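Local structure of cycloalternan-forming enzyme (Listeria monocytogenes serovar 1/2a, 5F7U) at residues 453-465 against 494-507. The protein belongs to glycoside hydrolase family 31, with a TIM-barrel domain flanked by beta-rich domains and a family 6 carbohydrate-binding module, and holds bound glycan. The protein carries 1 engineered substitution. Numbering follows the deposited sequence.
With GLC (alpha-D-glucopyranose), chain F; GLC (alpha-D-glucopyranose), chain B; GLC (alpha-D-glucopyranose), chain C.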
loop_
_atom_site.group_PDB
_atom_site.type_symbol
_atom_site.label_atom_id
_atom_site.label_comp_id
_atom_site.label_asym_id
_atom_site.label_seq_id
_atom_site.Cartn_x
_atom_site.Cartn_y
_atom_site.Cartn_z
ATOM N N ILE A 453 -4.461 -6.404 -21.924
ATOM C CA ILE A 453 -3.050 -6.108 -22.173
ATOM C C ILE A 453 -2.742 -4.636 -21.938
ATOM O O ILE A 453 -3.503 -3.768 -22.356
ATOM C CB ILE A 453 -2.635 -6.538 -23.611
ATOM C CG1 ILE A 453 -1.108 -6.439 -23.811
ATOM C CG2 ILE A 453 -3.405 -5.767 -24.698
ATOM C CD1 ILE A 453 -0.609 -7.252 -25.005
ATOM N N VAL A 454 -1.628 -4.356 -21.278
ATOM C CA VAL A 454 -1.155 -2.970 -21.139
ATOM C C VAL A 454 0.227 -2.810 -21.789
ATOM O O VAL A 454 0.998 -3.779 -21.860
ATOM C CB VAL A 454 -1.157 -2.459 -19.656
ATOM C CG1 VAL A 454 -2.545 -2.621 -19.036
ATOM C CG2 VAL A 454 -0.114 -3.160 -18.815
ATOM N N LEU A 455 0.510 -1.613 -22.304
ATOM C CA LEU A 455 1.805 -1.335 -22.947
ATOM C C LEU A 455 2.638 -0.348 -22.131
ATOM O O LEU A 455 2.132 0.637 -21.614
ATOM C CB LEU A 455 1.579 -0.761 -24.363
ATOM C CG LEU A 455 0.809 -1.643 -25.350
ATOM C CD1 LEU A 455 0.808 -0.951 -26.716
ATOM C CD2 LEU A 455 1.435 -3.033 -25.462
ATOM N N TRP A 456 3.937 -0.601 -22.081
ATOM C CA TRP A 456 4.893 0.208 -21.308
ATOM C C TRP A 456 5.076 1.581 -21.957
ATOM O O TRP A 456 5.158 1.688 -23.203
ATOM C CB TRP A 456 6.209 -0.552 -21.301
ATOM C CG TRP A 456 7.352 -0.076 -20.426
ATOM C CD1 TRP A 456 7.624 -0.477 -19.135
ATOM C CD2 TRP A 456 8.420 0.811 -20.807
ATOM N NE1 TRP A 456 8.795 0.118 -18.698
ATOM C CE2 TRP A 456 9.305 0.904 -19.702
ATOM C CE3 TRP A 456 8.722 1.529 -21.975
ATOM C CZ2 TRP A 456 10.465 1.698 -19.731
ATOM C CZ3 TRP A 456 9.886 2.340 -21.995
ATOM C CH2 TRP A 456 10.735 2.408 -20.877
ATOM N N GLN A 457 5.149 2.606 -21.109
ATOM C CA GLN A 457 5.337 3.999 -21.538
ATOM C C GLN A 457 6.276 4.750 -20.586
ATOM O O GLN A 457 6.477 4.328 -19.439
ATOM C CB GLN A 457 3.987 4.742 -21.543
ATOM C CG GLN A 457 2.991 4.242 -22.568
ATOM C CD GLN A 457 3.321 4.736 -23.963
ATOM O OE1 GLN A 457 2.949 5.844 -24.330
ATOM N NE2 GLN A 457 4.037 3.934 -24.731
ATOM N N VAL A 458 6.812 5.858 -21.087
ATOM C CA VAL A 458 7.582 6.848 -20.311
ATOM C C VAL A 458 7.050 8.263 -20.612
ATOM O O VAL A 458 6.396 8.465 -21.646
ATOM C CB VAL A 458 9.108 6.781 -20.578
ATOM C CG1 VAL A 458 9.710 5.558 -19.911
ATOM C CG2 VAL A 458 9.417 6.766 -22.070
ATOM N N PRO A 459 7.346 9.242 -19.733
ATOM C CA PRO A 459 6.828 10.611 -19.916
ATOM C C PRO A 459 7.790 11.515 -20.699
ATOM O O PRO A 459 7.604 12.729 -20.748
ATOM C CB PRO A 459 6.704 11.105 -18.466
ATOM C CG PRO A 459 7.847 10.416 -17.754
ATOM C CD PRO A 459 7.936 9.048 -18.383
ATOM N N VAL A 460 8.820 10.911 -21.273
ATOM C CA VAL A 460 9.944 11.633 -21.856
ATOM C C VAL A 460 10.003 11.292 -23.333
ATOM O O VAL A 460 9.717 10.170 -23.706
ATOM C CB VAL A 460 11.263 11.272 -21.107
ATOM C CG1 VAL A 460 11.597 9.779 -21.219
ATOM C CG2 VAL A 460 12.431 12.145 -21.550
ATOM N N LEU A 461 10.335 12.281 -24.166
ATOM C CA LEU A 461 10.705 12.024 -25.547
ATOM C C LEU A 461 12.205 11.756 -25.569
ATOM O O LEU A 461 13.007 12.627 -25.203
ATOM C CB LEU A 461 10.344 13.206 -26.445
ATOM C CG LEU A 461 10.656 13.022 -27.935
ATOM C CD1 LEU A 461 9.455 13.460 -28.762
ATOM C CD2 LEU A 461 11.906 13.780 -28.343
ATOM N N LYS A 462 12.562 10.542 -25.985
ATOM C CA LYS A 462 13.938 10.074 -25.948
ATOM C C LYS A 462 14.789 10.884 -26.909
ATOM O O LYS A 462 14.379 11.135 -28.038
ATOM C CB LYS A 462 13.990 8.584 -26.286
ATOM C CG LYS A 462 15.398 8.058 -26.511
ATOM C CD LYS A 462 15.380 6.812 -27.368
ATOM C CE LYS A 462 16.762 6.551 -27.932
ATOM N NZ LYS A 462 16.809 5.176 -28.491
ATOM N N ASP A 463 15.965 11.318 -26.451
ATOM C CA ASP A 463 16.928 11.953 -27.350
ATOM C C ASP A 463 18.343 11.573 -26.939
ATOM O O ASP A 463 18.928 12.196 -26.054
ATOM C CB ASP A 463 16.752 13.479 -27.396
ATOM C CG ASP A 463 17.673 14.160 -28.412
ATOM O OD1 ASP A 463 18.483 13.478 -29.081
ATOM O OD2 ASP A 463 17.598 15.399 -28.540
ATOM N N ASP A 464 18.886 10.557 -27.599
ATOM C CA ASP A 464 20.261 10.127 -27.321
ATOM C C ASP A 464 21.260 10.578 -28.392
ATOM O O ASP A 464 22.346 10.007 -28.523
ATOM C CB ASP A 464 20.301 8.616 -27.135
ATOM C CG ASP A 464 19.944 7.856 -28.397
ATOM O OD1 ASP A 464 19.452 8.461 -29.379
ATOM O OD2 ASP A 464 20.152 6.631 -28.402
ATOM N N GLY A 465 20.878 11.590 -29.165
ATOM C CA GLY A 465 21.751 12.144 -30.191
ATOM C C GLY A 465 21.841 11.348 -31.477
ATOM O O GLY A 465 22.453 11.818 -32.425
ATOM N N ARG A 494 15.663 19.327 -20.433
ATOM C CA ARG A 494 16.076 17.932 -20.648
ATOM C C ARG A 494 16.490 17.266 -19.343
ATOM O O ARG A 494 17.062 17.916 -18.479
ATOM C CB ARG A 494 17.226 17.847 -21.651
ATOM C CG ARG A 494 16.879 18.416 -23.022
ATOM C CD ARG A 494 18.108 18.575 -23.902
ATOM N NE ARG A 494 17.720 19.098 -25.208
ATOM C CZ ARG A 494 17.401 18.345 -26.260
ATOM N NH1 ARG A 494 17.442 17.024 -26.187
ATOM N NH2 ARG A 494 17.033 18.926 -27.399
ATOM N N VAL A 495 16.190 15.972 -19.220
ATOM C CA VAL A 495 16.626 15.143 -18.087
ATOM C C VAL A 495 18.167 15.203 -17.983
ATOM O O VAL A 495 18.857 15.065 -19.006
ATOM C CB VAL A 495 16.152 13.682 -18.276
ATOM C CG1 VAL A 495 16.693 12.771 -17.190
ATOM C CG2 VAL A 495 14.628 13.614 -18.283
ATOM N N PRO A 496 18.718 15.411 -16.762
ATOM C CA PRO A 496 20.186 15.492 -16.609
ATOM C C PRO A 496 20.895 14.290 -17.241
ATOM O O PRO A 496 20.394 13.164 -17.149
ATOM C CB PRO A 496 20.373 15.475 -15.085
ATOM C CG PRO A 496 19.126 16.124 -14.574
ATOM C CD PRO A 496 18.035 15.586 -15.464
ATOM N N ALA A 497 22.037 14.556 -17.883
ATOM C CA ALA A 497 22.704 13.600 -18.781
ATOM C C ALA A 497 23.002 12.216 -18.169
ATOM O O ALA A 497 22.933 11.201 -18.867
ATOM C CB ALA A 497 23.956 14.233 -19.385
ATOM N N SER A 498 23.259 12.177 -16.859
ATOM C CA SER A 498 23.622 10.945 -16.159
ATOM C C SER A 498 22.441 10.038 -15.776
ATOM O O SER A 498 22.644 8.901 -15.364
ATOM C CB SER A 498 24.443 11.301 -14.914
ATOM O OG SER A 498 23.616 11.929 -13.935
ATOM N N GLN A 499 21.212 10.536 -15.920
ATOM C CA GLN A 499 20.039 9.829 -15.414
ATOM C C GLN A 499 19.399 8.942 -16.467
ATOM O O GLN A 499 19.804 8.956 -17.634
ATOM C CB GLN A 499 19.009 10.815 -14.849
ATOM C CG GLN A 499 19.584 11.810 -13.853
ATOM C CD GLN A 499 20.126 11.154 -12.600
ATOM O OE1 GLN A 499 19.626 10.131 -12.142
ATOM N NE2 GLN A 499 21.162 11.749 -12.037
ATOM N N TRP A 500 18.399 8.173 -16.036
ATOM C CA TRP A 500 17.610 7.337 -16.931
ATOM C C TRP A 500 16.929 8.255 -17.942
ATOM O O TRP A 500 16.297 9.242 -17.550
ATOM C CB TRP A 500 16.587 6.542 -16.122
ATOM C CG TRP A 500 15.926 5.425 -16.895
ATOM C CD1 TRP A 500 16.510 4.599 -17.822
ATOM C CD2 TRP A 500 14.560 5.014 -16.791
ATOM N NE1 TRP A 500 15.583 3.698 -18.305
ATOM C CE2 TRP A 500 14.381 3.926 -17.686
ATOM C CE3 TRP A 500 13.469 5.446 -16.013
ATOM C CZ2 TRP A 500 13.147 3.262 -17.830
ATOM C CZ3 TRP A 500 12.239 4.797 -16.167
ATOM C CH2 TRP A 500 12.091 3.714 -17.072
ATOM N N PHE A 501 17.108 7.961 -19.228
ATOM C CA PHE A 501 16.632 8.829 -20.321
ATOM C C PHE A 501 17.244 10.250 -20.290
ATOM O O PHE A 501 16.647 11.212 -20.778
ATOM C CB PHE A 501 15.087 8.863 -20.411
ATOM C CG PHE A 501 14.479 7.640 -21.048
ATOM C CD1 PHE A 501 14.362 7.545 -22.440
ATOM C CD2 PHE A 501 14.004 6.587 -20.254
ATOM C CE1 PHE A 501 13.785 6.416 -23.033
ATOM C CE2 PHE A 501 13.431 5.452 -20.838
ATOM C CZ PHE A 501 13.321 5.371 -22.230
ATOM N N GLY A 502 18.465 10.355 -19.750
ATOM C CA GLY A 502 19.273 11.571 -19.825
ATOM C C GLY A 502 19.263 12.190 -21.213
ATOM O O GLY A 502 19.308 11.470 -22.221
ATOM N N ASN A 503 19.174 13.517 -21.242
ATOM C CA ASN A 503 19.051 14.343 -22.456
ATOM C C ASN A 503 17.662 14.301 -23.122
ATOM O O ASN A 503 17.404 15.053 -24.061
ATOM C CB ASN A 503 20.166 14.061 -23.486
ATOM C CG ASN A 503 20.260 15.139 -24.548
ATOM O OD1 ASN A 503 20.498 16.316 -24.247
ATOM N ND2 ASN A 503 20.055 14.750 -25.808
ATOM N N GLY A 504 16.785 13.433 -22.629
ATOM C CA GLY A 504 15.412 13.367 -23.138
ATOM C C GLY A 504 14.605 14.580 -22.695
ATOM O O GLY A 504 14.902 15.192 -21.663
ATOM N N ILE A 505 13.555 14.888 -23.447
ATOM C CA ILE A 505 12.722 16.038 -23.158
ATOM C C ILE A 505 11.423 15.568 -22.498
ATOM O O ILE A 505 10.646 14.809 -23.090
ATOM C CB ILE A 505 12.453 16.861 -24.448
ATOM C CG1 ILE A 505 13.782 17.321 -25.071
ATOM C CG2 ILE A 505 11.569 18.064 -24.152
ATOM C CD1 ILE A 505 13.648 17.910 -26.467
ATOM N N LEU A 506 11.187 16.004 -21.265
ATOM C CA LEU A 506 9.925 15.671 -20.597
ATOM C C LEU A 506 8.736 16.384 -21.224
ATOM O O LEU A 506 8.834 17.552 -21.593
ATOM C CB LEU A 506 9.968 16.050 -19.119
ATOM C CG LEU A 506 10.832 15.263 -18.154
ATOM C CD1 LEU A 506 10.475 15.750 -16.752
ATOM C CD2 LEU A 506 10.529 13.764 -18.270
ATOM N N LEU A 507 7.624 15.662 -21.365
ATOM C CA LEU A 507 6.363 16.284 -21.754
ATOM C C LEU A 507 5.824 17.043 -20.548
ATOM O O LEU A 507 5.773 16.510 -19.442
ATOM C CB LEU A 507 5.361 15.218 -22.235
ATOM C CG LEU A 507 4.043 15.627 -22.915
ATOM C CD1 LEU A 507 2.959 16.087 -21.945
ATOM C CD2 LEU A 507 4.279 16.659 -24.024
HETATM C C1 GLC F . 17.250 1.316 -14.767
HETATM C C2 GLC F . 16.085 2.311 -14.715
HETATM C C3 GLC F . 14.786 1.637 -14.252
HETATM C C4 GLC F . 14.419 0.466 -15.173
HETATM C C5 GLC F . 15.635 -0.489 -15.209
HETATM C C6 GLC F . 15.465 -1.660 -16.166
HETATM O O1 GLC F . 17.652 0.952 -13.439
HETATM O O2 GLC F . 16.417 3.372 -13.819
HETATM O O3 GLC F . 13.745 2.610 -14.193
HETATM O O4 GLC F . 13.272 -0.267 -14.682
HETATM O O5 GLC F . 16.899 0.139 -15.521
HETATM O O6 GLC F . 15.231 -2.775 -15.310
HETATM C C1 GLC B . 11.991 0.063 -15.274
HETATM C C2 GLC B . 10.862 -0.691 -14.539
HETATM C C3 GLC B . 10.874 -2.209 -14.808
HETATM C C4 GLC B . 10.897 -2.483 -16.321
HETATM C C5 GLC B . 11.918 -1.589 -17.040
HETATM C C6 GLC B . 11.867 -1.706 -18.555
HETATM O O2 GLC B . 10.847 -0.338 -13.152
HETATM O O3 GLC B . 9.719 -2.852 -14.241
HETATM O O4 GLC B . 11.215 -3.865 -16.566
HETATM O O5 GLC B . 11.824 -0.195 -16.683
HETATM O O6 GLC B . 12.998 -0.961 -19.049
HETATM C C1 GLC C . 13.688 -1.701 -20.087
HETATM C C2 GLC C . 14.945 -0.935 -20.523
HETATM C C3 GLC C . 14.589 0.262 -21.414
HETATM C C4 GLC C . 13.686 -0.158 -22.573
HETATM C C5 GLC C . 12.444 -0.847 -21.989
HETATM C C6 GLC C . 11.400 -1.260 -23.019
HETATM O O2 GLC C . 15.641 -0.445 -19.375
HETATM O O3 GLC C . 15.782 0.874 -21.919
HETATM O O4 GLC C . 13.326 1.003 -23.332
HETATM O O5 GLC C . 12.852 -1.998 -21.221
HETATM O O6 GLC C . 11.922 -2.341 -23.797
HETATM O O HOH W 1 16.892 10.322 -23.911
#
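Trp456 and Trp500 meet rim to rim beside the bound glucose units, CZ2 of Trp456 lying 3.6 Å from CZ2 of Trp500, with the Trp500 atom in the plane of the Trp456 ring. Each indole offers a face to sugar: C5 of the chain C glucose sits over Trp456, and O3 of the chain F glucose over Trp500, whose opposite face has CD2 of Phe501 over its centre, the phenyl ring coming edge-on. The two indoles thus form part of the glycan pocket wall.

Behind them, the Phe501 ring turns a face to Val460 in a CH-pi contact, CG1 standing 4.0 Å from the ring centroid. That methyl lies between the backbone N and the carbonyl carbon of Val460 (chi1 62°), which leaves CG2 packed on the Gly504 backbone. Val458 also touches Phe501, while CB of Lys462 lies at the ring's edge; the lysine's amine runs on to Glu406.

A short antiparallel pairing joins the backbones: Leu461 N and O both bond to Ile505, and Leu507 N gives a nearly straight bond of 3.0 Å to Pro459 O. Farther out, Arg494 NH1 makes a salt bridge to Asp463 OD2 at 2.9 Å, meeting it from above the carboxylate plane, the two flat groups turned 63° apart, and also bonds to Asn503 O. Asn503 ND2 gives a 2.8 Å bond to Asp463 O, and Asp463 OD1 closes an Asx turn onto Gly465 N.

Strand 460-461 follows barrel strand 452-457 after Val458 and Pro459 and forms a separate two-stranded sheet with 505-506; in the barrel, strand 452-457 lies between strands 396-399 and 534-536. Leu461 and Ile505 pack on helix 469-481, whose Glu475 makes a second salt bridge to Arg494, through NH2, whereas Pro459 and Leu506 rest on Tyr562 of helix 555-577.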